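Beta-lactamase (Klebsiella pneumoniae, PDB 6KBY) probably hydrolyses beta-lactam antibiotics as a class C beta-lactamase and binds adenosine monophosphate in its ligand pocket. Local coordinates at residues A[43-48]-A[236-241]. Sequence-based numbering, arbitrary orientation.
Sequences GKNYIY and DLLRYV
L238 reaches N45 and I47 at the margin of the antiparallel sheet of this serine beta-lactamase fold, where helix 234-244 packs against a face of the sheet and strand 44-50 is an outermost strand. The segment axes approach to 10.1 Å with their directions 150° apart, and the nearest CA pair, N45 and L238, is 7.9 Å apart, so side chains must bridge the interval. CB of the leucine points toward the strand, and CG, opposite the backbone N (chi1 -165°), carries the methyls on in that direction. CG lies 4.2 Å from OD1 of N45. Of the two methyls, CD2 makes the close contacts: it sits 3.5 Å from OD1 of N45 and 3.6 Å from both CB and CG of that residue, so the methyl lies alongside the CB-CG-OD1 side of N45, nearest the carbonyl oxygen. The amide has its polar partners elsewhere: OD1 is hydrogen-bonded to T40 OG1, and ND2 to OE1 of Q242, just beyond the helical segment. L238 also touches A38 and T40 of the adjoining strand 34-41, so the leucine spans two strands. No hydrogen bond joins the segments; the one apolar pair of side chains across them is made by the same methyl, L238 CD2, which comes within 4.2 Å of I47 CD1.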
ATOM      1  N   GLY A  43      -6.763  -1.201  21.268  1.00 10.13           N
ATOM      2  CA  GLY A  43      -7.050   0.215  21.172  1.00 12.29           C
ATOM      3  C   GLY A  43      -5.897   1.130  21.511  1.00 12.00           C
ATOM      4  O   GLY A  43      -6.089   2.351  21.544  1.00 14.06           O
ATOM      5  N   LYS A  44      -4.711   0.584  21.756  1.00 10.08           N
ATOM      6  CA  LYS A  44      -3.541   1.350  22.155  1.00 10.74           C
ATOM      7  C   LYS A  44      -2.534   1.358  21.015  1.00  9.61           C
ATOM      8  O   LYS A  44      -2.413   0.383  20.264  1.00 10.77           O
ATOM      9  CB  LYS A  44      -2.867   0.723  23.378  1.00 11.54           C
ATOM     10  CG  LYS A  44      -3.817   0.328  24.492  1.00 16.45           C
ATOM     11  CD  LYS A  44      -4.549   1.527  25.048  1.00 17.76           C
ATOM     12  CE  LYS A  44      -5.376   1.141  26.269  1.00 22.11           C
ATOM     13  NZ  LYS A  44      -4.534   0.546  27.345  1.00 27.10           N
ATOM     14  N   ASN A  45      -1.795   2.457  20.899  1.00  9.17           N
ATOM     15  CA  ASN A  45      -0.860   2.660  19.804  1.00  9.35           C
ATOM     16  C   ASN A  45       0.548   2.817  20.352  1.00 10.36           C
ATOM     17  O   ASN A  45       0.767   3.560  21.317  1.00 12.36           O
ATOM     18  CB  ASN A  45      -1.253   3.893  18.993  1.00 12.25           C
ATOM     19  CG  ASN A  45      -2.582   3.714  18.289  1.00 11.55           C
ATOM     20  OD1 ASN A  45      -2.982   2.594  17.962  1.00 12.76           O
ATOM     21  ND2 ASN A  45      -3.274   4.815  18.048  1.00 16.40           N
ATOM     22  N   TYR A  46       1.495   2.120  19.732  1.00  8.38           N
ATOM     23  CA  TYR A  46       2.881   2.115  20.169  1.00  9.36           C
ATOM     24  C   TYR A  46       3.756   2.416  18.967  1.00  9.21           C
ATOM     25  O   TYR A  46       3.589   1.799  17.910  1.00 10.63           O
ATOM     26  CB  TYR A  46       3.231   0.739  20.724  1.00 11.70           C
ATOM     27  CG  TYR A  46       2.263   0.261  21.777  1.00 10.49           C
ATOM     28  CD1 TYR A  46       2.327   0.752  23.072  1.00 13.97           C
ATOM     29  CD2 TYR A  46       1.286  -0.681  21.487  1.00 12.37           C
ATOM     30  CE1 TYR A  46       1.444   0.321  24.049  1.00 15.07           C
ATOM     31  CE2 TYR A  46       0.394  -1.120  22.463  1.00 13.60           C
ATOM     32  CZ  TYR A  46       0.483  -0.610  23.744  1.00 10.86           C
ATOM     33  OH  TYR A  46      -0.376  -1.023  24.740  1.00 12.90           O
ATOM     34  N   ILE A  47       4.673   3.364  19.116  1.00  8.77           N
ATOM     35  CA  ILE A  47       5.567   3.774  18.038  1.00  9.14           C
ATOM     36  C   ILE A  47       6.991   3.590  18.527  1.00  7.99           C
ATOM     37  O   ILE A  47       7.359   4.141  19.571  1.00  9.50           O
ATOM     38  CB  ILE A  47       5.357   5.253  17.660  1.00 11.67           C
ATOM     39  CG1 ILE A  47       3.875   5.593  17.468  1.00 15.64           C
ATOM     40  CG2 ILE A  47       6.212   5.609  16.440  1.00 13.17           C
ATOM     41  CD1 ILE A  47       3.280   5.075  16.203  1.00 16.22           C
ATOM     42  N   TYR A  48       7.798   2.854  17.768  1.00  8.47           N
ATOM     43  CA  TYR A  48       9.188   2.587  18.119  1.00  8.89           C
ATOM     44  C   TYR A  48      10.080   3.065  16.982  1.00  7.61           C
ATOM     45  O   TYR A  48       9.897   2.655  15.831  1.00  8.72           O
ATOM     46  CB  TYR A  48       9.393   1.094  18.388  1.00 10.28           C
ATOM     47  CG  TYR A  48       8.465   0.589  19.472  1.00 11.24           C
ATOM     48  CD1 TYR A  48       8.647   0.978  20.790  1.00 14.13           C
ATOM     49  CD2 TYR A  48       7.393  -0.246  19.181  1.00 13.57           C
ATOM     50  CE1 TYR A  48       7.797   0.543  21.793  1.00 15.30           C
ATOM     51  CE2 TYR A  48       6.535  -0.692  20.186  1.00 12.00           C
ATOM     52  CZ  TYR A  48       6.749  -0.291  21.483  1.00 12.94           C
ATOM     53  OH  TYR A  48       5.909  -0.724  22.488  1.00 14.28           O
ATOM     54  N   ASP A 236       1.022   8.332  11.000  1.00  7.42           N
ATOM     55  CA  ASP A 236      -0.070   8.521  10.047  1.00  7.54           C
ATOM     56  C   ASP A 236      -0.535   7.192   9.472  1.00  7.37           C
ATOM     57  O   ASP A 236      -1.738   6.971   9.298  1.00  7.35           O
ATOM     58  CB  ASP A 236       0.342   9.461   8.912  1.00  8.25           C
ATOM     59  CG  ASP A 236       0.010  10.918   9.195  1.00  8.04           C
ATOM     60  OD1 ASP A 236      -0.187  11.288  10.375  1.00 10.55           O
ATOM     61  OD2 ASP A 236      -0.030  11.705   8.221  1.00  9.53           O
ATOM     62  N   LEU A 237       0.401   6.299   9.147  1.00  7.71           N
ATOM     63  CA  LEU A 237      -0.016   5.004   8.625  1.00  7.76           C
ATOM     64  C   LEU A 237      -0.708   4.160   9.680  1.00  7.39           C
ATOM     65  O   LEU A 237      -1.604   3.381   9.348  1.00  7.52           O
ATOM     66  CB  LEU A 237       1.157   4.248   8.018  1.00  7.51           C
ATOM     67  CG  LEU A 237       1.592   4.752   6.649  1.00  8.24           C
ATOM     68  CD1 LEU A 237       2.843   4.006   6.201  1.00  8.36           C
ATOM     69  CD2 LEU A 237       0.480   4.611   5.610  1.00  8.62           C
ATOM     70  N   LEU A 238      -0.323   4.291  10.951  1.00  7.00           N
ATOM     71  CA  LEU A 238      -1.066   3.565  11.973  1.00  7.25           C
ATOM     72  C   LEU A 238      -2.493   4.087  12.074  1.00  6.97           C
ATOM     73  O   LEU A 238      -3.433   3.309  12.277  1.00  7.63           O
ATOM     74  CB  LEU A 238      -0.354   3.626  13.322  1.00  8.53           C
ATOM     75  CG  LEU A 238      -0.854   2.607  14.355  1.00  8.97           C
ATOM     76  CD1 LEU A 238      -0.554   1.179  13.907  1.00  9.86           C
ATOM     77  CD2 LEU A 238      -0.254   2.885  15.723  1.00  9.46           C
ATOM     78  N   ARG A 239      -2.680   5.400  11.921  1.00  7.13           N
ATOM     79  CA  ARG A 239      -4.034   5.943  11.869  1.00  8.06           C
ATOM     80  C   ARG A 239      -4.811   5.358  10.693  1.00  7.44           C
ATOM     81  O   ARG A 239      -5.984   4.992  10.825  1.00  7.59           O
ATOM     82  CB  ARG A 239      -3.980   7.468  11.784  1.00  9.33           C
ATOM     83  CG  ARG A 239      -5.347   8.111  11.805  1.00 11.09           C
ATOM     84  CD  ARG A 239      -5.306   9.632  11.883  1.00 11.78           C
ATOM     85  NE  ARG A 239      -6.653  10.158  11.702  1.00 12.34           N
ATOM     86  CZ  ARG A 239      -7.532  10.315  12.687  1.00 12.22           C
ATOM     87  NH1 ARG A 239      -7.202  10.009  13.936  1.00 14.59           N
ATOM     88  NH2 ARG A 239      -8.747  10.779  12.421  1.00 16.20           N
ATOM     89  N   TYR A 240      -4.155   5.238   9.538  1.00  7.30           N
ATOM     90  CA  TYR A 240      -4.772   4.630   8.358  1.00  7.34           C
ATOM     91  C   TYR A 240      -5.185   3.194   8.643  1.00  7.07           C
ATOM     92  O   TYR A 240      -6.270   2.755   8.237  1.00  7.43           O
ATOM     93  CB  TYR A 240      -3.750   4.671   7.231  1.00  7.69           C
ATOM     94  CG  TYR A 240      -4.135   4.205   5.844  1.00  7.73           C
ATOM     95  CD1 TYR A 240      -5.214   4.754   5.157  1.00  8.26           C
ATOM     96  CD2 TYR A 240      -3.333   3.290   5.180  1.00  7.89           C
ATOM     97  CE1 TYR A 240      -5.501   4.373   3.854  1.00  9.06           C
ATOM     98  CE2 TYR A 240      -3.606   2.906   3.889  1.00  7.82           C
ATOM     99  CZ  TYR A 240      -4.692   3.450   3.231  1.00  7.64           C
ATOM    100  OH  TYR A 240      -4.966   3.100   1.926  1.00  8.93           O
ATOM    101  N   VAL A 241      -4.328   2.446   9.339  1.00  7.90           N
ATOM    102  CA  VAL A 241      -4.663   1.073   9.711  1.00  7.84           C
ATOM    103  C   VAL A 241      -5.865   1.047  10.651  1.00  7.85           C
ATOM    104  O   VAL A 241      -6.803   0.262  10.467  1.00  7.83           O
ATOM    105  CB  VAL A 241      -3.427   0.380  10.312  1.00  9.01           C
ATOM    106  CG1 VAL A 241      -3.807  -0.933  10.989  1.00 11.22           C
ATOM    107  CG2 VAL A 241      -2.376   0.150   9.231  1.00  9.94           C
TER